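Local coordinates for protein AtFKBP42 (Arabidopsis thaliana, PDB 2F4E) that modulates vacuolar uptake of substrates by MRP-type transporters, regulates cell elongation and orientation, and probably catalyses cis-trans isomerisation of prolyl peptide bonds, at residues Q54-G59 against R121-V126; C70-R75 against Y151-I156; K63-S68 against F158-E163. All blocks are in the same frame, centred on the assembly; numbering follows the deposited sequence.

Contact 1 of 3, residues Q54-G59 against R121-V126; sequences QIIKEG and RALVHV
A classic beta bulge sets Ile56 and Lys57 against Arg121, where strand 51-55 runs antiparallel to strand 121-126. Arg121 O accepts two backbone bonds, from Ile56 N at 2.7 Å and from Lys57 N at 3.0 Å. Arg121 N returns a bond to Lys57 O. Before the bulge, Gln54 and Leu123 form a hydrogen-bonded pair, with Leu123 N 2.8 Å from Gln54 O. Ala122 CB touches the same Gln54 O at 3.1 Å and also packs against Ile55 CA. Ile56 points toward the partner strand. Its CG1 stands anti to the carbonyl carbon (chi1 -68°), and the chain runs on extended until CD1 meets Leu123 CD2 at 4.0 Å. Pro38 packs on both side chains. Gln54 OE1 lies 3.3 Å from Leu123 CD1. The same OE1 sits at the edge of the His125 ring, in its plane, 3.5 Å from His125 NE2. The amide and ring planes are 55° apart. Gln54 NE2 bonds to Val40 O and Ser42 O, and His125 ND1 to Lys79 NZ. Lys57 and Arg121 meet through their CB atoms, 3.9 Å apart. Two donors on one carbonyl thus fix the corner where the chain leaves the strand, while the guanidinium of Arg121 runs on to a salt bridge with Glu154, outside these two segments.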
loop_
_atom_site.group_PDB
_atom_site.type_symbol
_atom_site.label_atom_id
_atom_site.label_comp_id
_atom_site.label_asym_id
_atom_site.label_seq_id
_atom_site.Cartn_x
_atom_site.Cartn_y
_atom_site.Cartn_z
ATOM N N GLN A 54 9.394 -0.931 -3.777
ATOM C CA GLN A 54 10.100 -1.835 -4.685
ATOM C C GLN A 54 9.060 -2.275 -5.715
ATOM O O GLN A 54 8.041 -2.852 -5.348
ATOM C CB GLN A 54 10.578 -3.084 -3.955
ATOM C CG GLN A 54 11.624 -2.899 -2.888
ATOM C CD GLN A 54 12.094 -4.240 -2.339
ATOM O OE1 GLN A 54 11.330 -4.979 -1.718
ATOM N NE2 GLN A 54 13.352 -4.564 -2.582
ATOM N N ILE A 55 9.321 -2.030 -6.993
ATOM C CA ILE A 55 8.379 -2.407 -8.043
ATOM C C ILE A 55 8.543 -3.860 -8.470
ATOM O O ILE A 55 9.651 -4.327 -8.738
ATOM C CB ILE A 55 8.532 -1.491 -9.281
ATOM C CG1 ILE A 55 8.118 -0.065 -8.916
ATOM C CG2 ILE A 55 7.690 -2.003 -10.424
ATOM C CD1 ILE A 55 8.378 0.958 -10.021
ATOM N N ILE A 56 7.424 -4.570 -8.527
ATOM C CA ILE A 56 7.409 -5.977 -8.917
ATOM C C ILE A 56 7.113 -6.075 -10.407
ATOM O O ILE A 56 7.801 -6.773 -11.156
ATOM C CB ILE A 56 6.302 -6.744 -8.155
ATOM C CG1 ILE A 56 6.656 -6.829 -6.672
ATOM C CG2 ILE A 56 6.076 -8.127 -8.790
ATOM C CD1 ILE A 56 5.637 -7.580 -5.832
ATOM N N LYS A 57 6.057 -5.378 -10.816
ATOM C CA LYS A 57 5.616 -5.350 -12.202
ATOM C C LYS A 57 5.317 -3.926 -12.630
ATOM O O LYS A 57 4.459 -3.275 -12.043
ATOM C CB LYS A 57 4.352 -6.198 -12.359
ATOM C CG LYS A 57 3.728 -6.135 -13.739
ATOM C CD LYS A 57 2.471 -6.958 -13.784
ATOM C CE LYS A 57 1.798 -6.851 -15.130
ATOM N NZ LYS A 57 0.573 -7.710 -15.183
ATOM N N GLU A 58 6.024 -3.451 -13.652
ATOM C CA GLU A 58 5.823 -2.108 -14.189
ATOM C C GLU A 58 4.409 -1.993 -14.737
ATOM O O GLU A 58 3.839 -2.965 -15.226
ATOM C CB GLU A 58 6.794 -1.828 -15.345
ATOM C CG GLU A 58 8.268 -1.734 -14.985
ATOM C CD GLU A 58 8.561 -0.610 -14.014
ATOM O OE1 GLU A 58 8.073 0.528 -14.239
ATOM O OE2 GLU A 58 9.290 -0.868 -13.030
ATOM N N GLY A 59 3.853 -0.795 -14.664
ATOM C CA GLY A 59 2.519 -0.573 -15.182
ATOM C C GLY A 59 2.592 0.370 -16.373
ATOM O O GLY A 59 3.644 0.499 -17.010
ATOM N N ARG A 121 2.418 -3.382 -9.819
ATOM C CA ARG A 121 2.381 -4.216 -8.632
ATOM C C ARG A 121 3.690 -3.954 -7.897
ATOM O O ARG A 121 4.760 -4.072 -8.487
ATOM C CB ARG A 121 2.277 -5.679 -9.050
ATOM C CG ARG A 121 1.887 -6.629 -7.945
ATOM C CD ARG A 121 1.262 -7.881 -8.556
ATOM N NE ARG A 121 0.797 -8.822 -7.537
ATOM C CZ ARG A 121 0.018 -9.877 -7.783
ATOM N NH1 ARG A 121 -0.403 -10.126 -9.022
ATOM N NH2 ARG A 121 -0.300 -10.720 -6.801
ATOM N N ALA A 122 3.606 -3.584 -6.623
ATOM C CA ALA A 122 4.809 -3.288 -5.860
ATOM C C ALA A 122 4.697 -3.567 -4.381
ATOM O O ALA A 122 3.612 -3.806 -3.852
ATOM C CB ALA A 122 5.193 -1.840 -6.054
ATOM N N LEU A 123 5.847 -3.544 -3.720
ATOM C CA LEU A 123 5.915 -3.746 -2.280
ATOM C C LEU A 123 6.038 -2.365 -1.664
ATOM O O LEU A 123 6.793 -1.527 -2.157
ATOM C CB LEU A 123 7.140 -4.572 -1.911
ATOM C CG LEU A 123 7.204 -6.027 -2.381
ATOM C CD1 LEU A 123 8.477 -6.677 -1.810
ATOM C CD2 LEU A 123 5.952 -6.793 -1.923
ATOM N N VAL A 124 5.282 -2.110 -0.606
ATOM C CA VAL A 124 5.347 -0.812 0.037
ATOM C C VAL A 124 5.661 -0.980 1.516
ATOM O O VAL A 124 4.908 -1.609 2.273
ATOM C CB VAL A 124 4.022 -0.016 -0.133
ATOM C CG1 VAL A 124 4.209 1.396 0.374
ATOM C CG2 VAL A 124 3.586 -0.003 -1.584
ATOM N N HIS A 125 6.791 -0.405 1.904
ATOM C CA HIS A 125 7.274 -0.455 3.268
ATOM C C HIS A 125 6.822 0.801 3.964
ATOM O O HIS A 125 7.223 1.905 3.604
ATOM C CB HIS A 125 8.793 -0.564 3.253
ATOM C CG HIS A 125 9.285 -1.752 2.503
ATOM N ND1 HIS A 125 9.354 -3.015 3.062
ATOM C CD2 HIS A 125 9.689 -1.896 1.221
ATOM C CE1 HIS A 125 9.778 -3.870 2.161
ATOM N NE2 HIS A 125 9.992 -3.217 1.026
ATOM N N VAL A 126 5.987 0.619 4.976
ATOM C CA VAL A 126 5.423 1.738 5.702
ATOM C C VAL A 126 5.730 1.780 7.191
ATOM O O VAL A 126 5.457 0.830 7.925
ATOM C CB VAL A 126 3.898 1.750 5.529
ATOM C CG1 VAL A 126 3.303 2.949 6.244
ATOM C CG2 VAL A 126 3.551 1.734 4.050
#

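Contact 2 of 3, residues C70-R75 against Y151-I156; sequences CFLHYR and YEVEVI
Tyr74 lies alongside Tyr151, both side chains pointing the same way, with Tyr74 CD1 3.9 Å from Tyr151 CD1. The ring planes stand 72° apart and the pair is oblique, neither stacked nor edge-to-face. Tyr74 CG sits between the backbone N and the carbonyl carbon (chi1 82°), which swings the ring over to its neighbour. Tyr74 OH bonds to Glu86 OE2. On the same face Leu72 CD1 packs tightly on Val153 CG2 at 3.4 Å, and Tyr74 CB touches Val153 CB at 4.0 Å. The face of His73, Arg75, Glu152 and Glu154 carries the polar side chains. Arg75 and Glu152 run side by side and end in a salt bridge, Arg75 NH1 to Glu152 OE1 at 2.9 Å. NH1 comes from above the carboxylate plane, 49° out of it. Arg75 NE makes a second salt bridge, to Asp87. An alanine in place of Arg75 would remove both bridges, and would probably leave the buried Glu152 OE1 and the Asp87 carboxylate without their shared cationic mate. Further along, His73 CD2 meets Ile156 CD1 at 4.1 Å, and the His73 ring stacks with Trp89. The backbones are joined by paired bonds, His73 N to Glu154 O and Glu154 N to His73 O, each 2.9 Å. Arg75 and Glu152 repeat this pattern. On the opposite face, Leu72 touches Val113 and Tyr151 touches Leu109 of helix 107-113. A curved antiparallel sheet closing on one short helix is the hallmark of the FKBP fold.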
loop_
_atom_site.group_PDB
_atom_site.type_symbol
_atom_site.label_atom_id
_atom_site.label_comp_id
_atom_site.label_asym_id
_atom_site.label_seq_id
_atom_site.Cartn_x
_atom_site.Cartn_y
_atom_site.Cartn_z
ATOM N N CYS A 70 -8.756 5.613 -6.706
ATOM C CA CYS A 70 -7.955 4.458 -7.062
ATOM C C CYS A 70 -8.615 3.144 -6.663
ATOM O O CYS A 70 -9.153 2.997 -5.568
ATOM C CB CYS A 70 -6.587 4.561 -6.387
ATOM S SG CYS A 70 -5.875 6.241 -6.375
ATOM N N PHE A 71 -8.565 2.191 -7.578
ATOM C CA PHE A 71 -9.103 0.864 -7.331
ATOM C C PHE A 71 -7.890 -0.036 -7.245
ATOM O O PHE A 71 -7.044 -0.028 -8.145
ATOM C CB PHE A 71 -10.036 0.465 -8.467
ATOM C CG PHE A 71 -11.348 1.180 -8.418
ATOM C CD1 PHE A 71 -12.322 0.807 -7.495
ATOM C CD2 PHE A 71 -11.583 2.277 -9.235
ATOM C CE1 PHE A 71 -13.516 1.523 -7.385
ATOM C CE2 PHE A 71 -12.769 2.997 -9.131
ATOM C CZ PHE A 71 -13.737 2.622 -8.205
ATOM N N LEU A 72 -7.790 -0.793 -6.155
ATOM C CA LEU A 72 -6.630 -1.647 -5.974
ATOM C C LEU A 72 -6.821 -2.893 -5.112
ATOM O O LEU A 72 -7.751 -2.991 -4.307
ATOM C CB LEU A 72 -5.486 -0.808 -5.393
ATOM C CG LEU A 72 -5.718 -0.325 -3.956
ATOM C CD1 LEU A 72 -4.835 -1.094 -3.015
ATOM C CD2 LEU A 72 -5.423 1.147 -3.853
ATOM N N HIS A 73 -5.918 -3.842 -5.317
ATOM C CA HIS A 73 -5.876 -5.085 -4.562
ATOM C C HIS A 73 -4.618 -4.986 -3.703
ATOM O O HIS A 73 -3.661 -4.319 -4.087
ATOM C CB HIS A 73 -5.727 -6.286 -5.492
ATOM C CG HIS A 73 -7.016 -6.880 -5.940
ATOM N ND1 HIS A 73 -8.028 -7.225 -5.056
ATOM C CD2 HIS A 73 -7.456 -7.258 -7.160
ATOM C CE1 HIS A 73 -9.017 -7.780 -5.716
ATOM N NE2 HIS A 73 -8.697 -7.816 -7.003
ATOM N N TYR A 74 -4.609 -5.643 -2.550
ATOM C CA TYR A 74 -3.420 -5.608 -1.710
ATOM C C TYR A 74 -3.433 -6.580 -0.540
ATOM O O TYR A 74 -4.487 -7.029 -0.091
ATOM C CB TYR A 74 -3.184 -4.189 -1.178
ATOM C CG TYR A 74 -3.996 -3.812 0.045
ATOM C CD1 TYR A 74 -3.539 -4.104 1.333
ATOM C CD2 TYR A 74 -5.222 -3.163 -0.084
ATOM C CE1 TYR A 74 -4.290 -3.750 2.453
ATOM C CE2 TYR A 74 -5.971 -2.810 1.021
ATOM C CZ TYR A 74 -5.511 -3.101 2.290
ATOM O OH TYR A 74 -6.270 -2.751 3.387
ATOM N N ARG A 75 -2.237 -6.916 -0.075
ATOM C CA ARG A 75 -2.066 -7.784 1.081
ATOM C C ARG A 75 -1.247 -6.971 2.061
ATOM O O ARG A 75 -0.433 -6.140 1.654
ATOM C CB ARG A 75 -1.307 -9.062 0.728
ATOM C CG ARG A 75 -2.033 -9.980 -0.222
ATOM C CD ARG A 75 -1.297 -11.303 -0.356
ATOM N NE ARG A 75 -1.972 -12.200 -1.286
ATOM C CZ ARG A 75 -1.787 -12.218 -2.601
ATOM N NH1 ARG A 75 -0.924 -11.388 -3.175
ATOM N NH2 ARG A 75 -2.501 -13.050 -3.347
ATOM N N TYR A 151 3.303 -3.935 2.396
ATOM C CA TYR A 151 2.144 -4.031 1.528
ATOM C C TYR A 151 2.565 -4.529 0.162
ATOM O O TYR A 151 3.629 -4.192 -0.342
ATOM C CB TYR A 151 1.467 -2.677 1.334
ATOM C CG TYR A 151 0.825 -2.064 2.550
ATOM C CD1 TYR A 151 -0.409 -2.502 3.017
ATOM C CD2 TYR A 151 1.423 -0.980 3.185
ATOM C CE1 TYR A 151 -1.035 -1.855 4.084
ATOM C CE2 TYR A 151 0.813 -0.334 4.239
ATOM C CZ TYR A 151 -0.403 -0.769 4.684
ATOM O OH TYR A 151 -0.970 -0.095 5.726
ATOM N N GLU A 152 1.720 -5.360 -0.420
ATOM C CA GLU A 152 1.949 -5.869 -1.752
ATOM C C GLU A 152 0.710 -5.322 -2.426
ATOM O O GLU A 152 -0.385 -5.870 -2.274
ATOM C CB GLU A 152 1.943 -7.395 -1.777
ATOM C CG GLU A 152 2.266 -7.962 -3.151
ATOM C CD GLU A 152 1.916 -9.440 -3.309
ATOM O OE1 GLU A 152 1.538 -10.105 -2.327
ATOM O OE2 GLU A 152 2.033 -9.948 -4.444
ATOM N N VAL A 153 0.873 -4.219 -3.141
ATOM C CA VAL A 153 -0.267 -3.598 -3.793
ATOM C C VAL A 153 -0.256 -3.554 -5.320
ATOM O O VAL A 153 0.769 -3.315 -5.952
ATOM C CB VAL A 153 -0.478 -2.160 -3.262
ATOM C CG1 VAL A 153 0.817 -1.375 -3.364
ATOM C CG2 VAL A 153 -1.572 -1.467 -4.052
ATOM N N GLU A 154 -1.421 -3.799 -5.903
ATOM C CA GLU A 154 -1.570 -3.744 -7.342
ATOM C C GLU A 154 -2.732 -2.815 -7.662
ATOM O O GLU A 154 -3.876 -3.070 -7.269
ATOM C CB GLU A 154 -1.827 -5.130 -7.942
ATOM C CG GLU A 154 -2.055 -5.049 -9.439
ATOM C CD GLU A 154 -2.156 -6.397 -10.112
ATOM O OE1 GLU A 154 -1.835 -7.418 -9.471
ATOM O OE2 GLU A 154 -2.565 -6.422 -11.292
ATOM N N VAL A 155 -2.422 -1.738 -8.371
ATOM C CA VAL A 155 -3.417 -0.751 -8.744
ATOM C C VAL A 155 -4.218 -1.182 -9.967
ATOM O O VAL A 155 -3.675 -1.372 -11.049
ATOM C CB VAL A 155 -2.755 0.619 -9.042
ATOM C CG1 VAL A 155 -3.811 1.661 -9.310
ATOM C CG2 VAL A 155 -1.873 1.044 -7.882
ATOM N N ILE A 156 -5.518 -1.356 -9.776
ATOM C CA ILE A 156 -6.398 -1.731 -10.872
ATOM C C ILE A 156 -6.528 -0.519 -11.804
ATOM O O ILE A 156 -6.771 -0.667 -13.006
ATOM C CB ILE A 156 -7.794 -2.142 -10.333
ATOM C CG1 ILE A 156 -7.651 -3.364 -9.428
ATOM C CG2 ILE A 156 -8.745 -2.425 -11.482
ATOM C CD1 ILE A 156 -8.941 -3.907 -8.929
#

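Contact 3 of 3, residues K63-S68 against F158-E163; sequences KPSKYS and FDETKE
Phe158 takes Pro64 on one face of its ring. Pro64 CB stands 3.5 Å from the ring centroid in a CH-pi contact, and Pro64 CD reaches Phe158 CZ at 3.4 Å. The ring meets the proline with an unusual, nearly eclipsed first torsion (chi1 1°), away from the staggered positions. Phe158 CB also lies against Ser68 OG, 3.2 Å away. Asp159 follows, and its OD1 bonds to Thr69 N. Glu160 O accepts two bonds from opposite faces of its carbonyl plane, from Ser65 N at 3.1 Å and from Ser68 OG. These two donors belong to the ends of a type II beta turn, Ser65 to Ser68, which is closed by Ser68 N on Ser65 O. The turn leads into strand 69-78, and the segment 158-163 continues from strand 149-158, so the contact carries on the association of these two central strands of the FKBP-type sheet beyond their pairing. The Glu160 carboxylate also reaches Ser65 OG, though the modelled separation is too short to trust. Thr161 bridges its backbone to Pro64. Its OG1 donates a hydrogen bond to Lys63 O at 3.1 Å, from above the carbonyl plane. Lys162 N takes the same Lys63 O nearly along the C=O axis, at 3.2 Å. The Lys162 chain bends at its last torsion (chi4 -49°), which brings NZ to Pro64 O at 2.9 Å, beside Ser65 CA.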
loop_
_atom_site.group_PDB
_atom_site.type_symbol
_atom_site.label_atom_id
_atom_site.label_comp_id
_atom_site.label_asym_id
_atom_site.label_seq_id
_atom_site.Cartn_x
_atom_site.Cartn_y
_atom_site.Cartn_z
ATOM N N LYS A 63 1.078 8.676 -13.493
ATOM C CA LYS A 63 0.792 8.505 -12.082
ATOM C C LYS A 63 -0.513 9.246 -11.867
ATOM O O LYS A 63 -0.870 10.128 -12.656
ATOM C CB LYS A 63 1.911 9.124 -11.240
ATOM C CG LYS A 63 3.134 8.224 -11.111
ATOM C CD LYS A 63 4.428 8.997 -10.940
ATOM C CE LYS A 63 4.497 9.747 -9.620
ATOM N NZ LYS A 63 5.859 10.385 -9.450
ATOM N N PRO A 64 -1.252 8.902 -10.805
ATOM C CA PRO A 64 -2.524 9.573 -10.540
ATOM C C PRO A 64 -2.315 10.970 -10.003
ATOM O O PRO A 64 -1.238 11.295 -9.510
ATOM C CB PRO A 64 -3.172 8.674 -9.506
ATOM C CG PRO A 64 -1.975 8.241 -8.694
ATOM C CD PRO A 64 -0.966 7.896 -9.767
ATOM N N SER A 65 -3.344 11.796 -10.102
ATOM C CA SER A 65 -3.257 13.143 -9.588
ATOM C C SER A 65 -3.774 13.104 -8.159
ATOM O O SER A 65 -4.340 12.097 -7.724
ATOM C CB SER A 65 -4.109 14.087 -10.432
ATOM O OG SER A 65 -5.422 13.585 -10.615
ATOM N N LYS A 66 -3.561 14.189 -7.421
ATOM C CA LYS A 66 -4.035 14.251 -6.050
ATOM C C LYS A 66 -5.552 14.184 -6.108
ATOM O O LYS A 66 -6.169 14.664 -7.067
ATOM C CB LYS A 66 -3.615 15.564 -5.382
ATOM C CG LYS A 66 -2.133 15.868 -5.489
ATOM C CD LYS A 66 -1.696 16.943 -4.488
ATOM C CE LYS A 66 -2.323 18.312 -4.783
ATOM N NZ LYS A 66 -1.735 19.351 -3.880
ATOM N N TYR A 67 -6.154 13.582 -5.093
ATOM C CA TYR A 67 -7.611 13.486 -5.030
ATOM C C TYR A 67 -8.220 12.470 -6.007
ATOM O O TYR A 67 -9.439 12.340 -6.110
ATOM C CB TYR A 67 -8.223 14.876 -5.262
ATOM C CG TYR A 67 -7.570 15.977 -4.434
ATOM C CD1 TYR A 67 -6.966 15.687 -3.203
ATOM C CD2 TYR A 67 -7.587 17.312 -4.862
ATOM C CE1 TYR A 67 -6.395 16.688 -2.415
ATOM C CE2 TYR A 67 -7.012 18.339 -4.073
ATOM C CZ TYR A 67 -6.420 18.010 -2.854
ATOM O OH TYR A 67 -5.846 18.973 -2.059
ATOM N N SER A 68 -7.365 11.749 -6.718
ATOM C CA SER A 68 -7.811 10.729 -7.662
ATOM C C SER A 68 -8.424 9.499 -6.973
ATOM O O SER A 68 -8.058 9.138 -5.857
ATOM C CB SER A 68 -6.630 10.279 -8.524
ATOM O OG SER A 68 -6.994 9.214 -9.387
ATOM N N PHE A 158 -6.885 4.254 -11.806
ATOM C CA PHE A 158 -7.434 5.469 -11.209
ATOM C C PHE A 158 -8.296 6.253 -12.203
ATOM O O PHE A 158 -8.180 6.086 -13.423
ATOM C CB PHE A 158 -6.343 6.399 -10.666
ATOM C CG PHE A 158 -4.948 5.910 -10.860
ATOM C CD1 PHE A 158 -4.345 5.990 -12.105
ATOM C CD2 PHE A 158 -4.209 5.413 -9.773
ATOM C CE1 PHE A 158 -3.024 5.594 -12.282
ATOM C CE2 PHE A 158 -2.873 5.008 -9.931
ATOM C CZ PHE A 158 -2.283 5.100 -11.199
ATOM N N ASP A 159 -9.157 7.121 -11.686
ATOM C CA ASP A 159 -10.043 7.863 -12.568
ATOM C C ASP A 159 -9.497 9.190 -13.081
ATOM O O ASP A 159 -9.980 9.714 -14.083
ATOM C CB ASP A 159 -11.404 8.069 -11.886
ATOM C CG ASP A 159 -11.369 9.119 -10.785
ATOM O OD1 ASP A 159 -10.276 9.434 -10.274
ATOM O OD2 ASP A 159 -12.453 9.628 -10.424
ATOM N N GLU A 160 -8.479 9.724 -12.416
ATOM C CA GLU A 160 -7.899 11.001 -12.824
ATOM C C GLU A 160 -6.367 10.937 -12.822
ATOM O O GLU A 160 -5.740 10.735 -11.774
ATOM C CB GLU A 160 -8.382 12.112 -11.880
ATOM C CG GLU A 160 -8.086 13.524 -12.366
ATOM C CD GLU A 160 -8.178 14.557 -11.252
ATOM O OE1 GLU A 160 -9.248 14.693 -10.616
ATOM O OE2 GLU A 160 -7.162 15.238 -11.012
ATOM N N THR A 161 -5.763 11.103 -13.993
ATOM C CA THR A 161 -4.304 11.027 -14.101
ATOM C C THR A 161 -3.647 12.339 -14.536
ATOM O O THR A 161 -4.290 13.175 -15.168
ATOM C CB THR A 161 -3.882 9.927 -15.092
ATOM O OG1 THR A 161 -2.473 10.013 -15.325
ATOM C CG2 THR A 161 -4.605 10.084 -16.417
ATOM N N LYS A 162 -2.369 12.511 -14.197
ATOM C CA LYS A 162 -1.624 13.723 -14.553
ATOM C C LYS A 162 -1.445 13.888 -16.069
ATOM O O LYS A 162 -0.820 13.048 -16.726
ATOM C CB LYS A 162 -0.242 13.722 -13.888
ATOM C CG LYS A 162 -0.251 13.520 -12.371
ATOM C CD LYS A 162 1.104 13.921 -11.773
ATOM C CE LYS A 162 1.250 13.505 -10.314
ATOM N NZ LYS A 162 0.072 13.895 -9.473
ATOM N N GLU A 163 -2.001 14.968 -16.618
ATOM C CA GLU A 163 -1.895 15.251 -18.054
ATOM C C GLU A 163 -1.116 16.569 -18.242
ATOM O O GLU A 163 -1.561 17.640 -17.797
ATOM C CB GLU A 163 -3.287 15.404 -18.702
ATOM C CG GLU A 163 -4.444 14.725 -17.969
ATOM C CD GLU A 163 -4.382 13.205 -18.030
ATOM O OE1 GLU A 163 -3.330 12.631 -17.646
ATOM O OE2 GLU A 163 -5.389 12.589 -18.456
#

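Overall arrangement
Contacts 1 and 2 belong to one antiparallel sheet and have centres about 10 Å apart. Strand 121-126 of contact 1 lies next to strand 149-158 of contact 2. Val124 N is 2.7 Å from Tyr151 O and Ala122 O is 2.9 Å from Val153 N, both probable hydrogen bonds. Side chains pack across the same seam, with Val126 CG2 3.4 Å from Tyr151 CE2. Contact 3 lies at the surface, with its centre about 16 Å from that of contact 2. Cys70 SG packs on Phe158 CD2 at 3.9 Å. Contact 2 is nested inside the chain loop closed by contact 3. The centres of contacts 1 and 3 are about 18 Å apart, and their segments adjoin in sequence without otherwise touching.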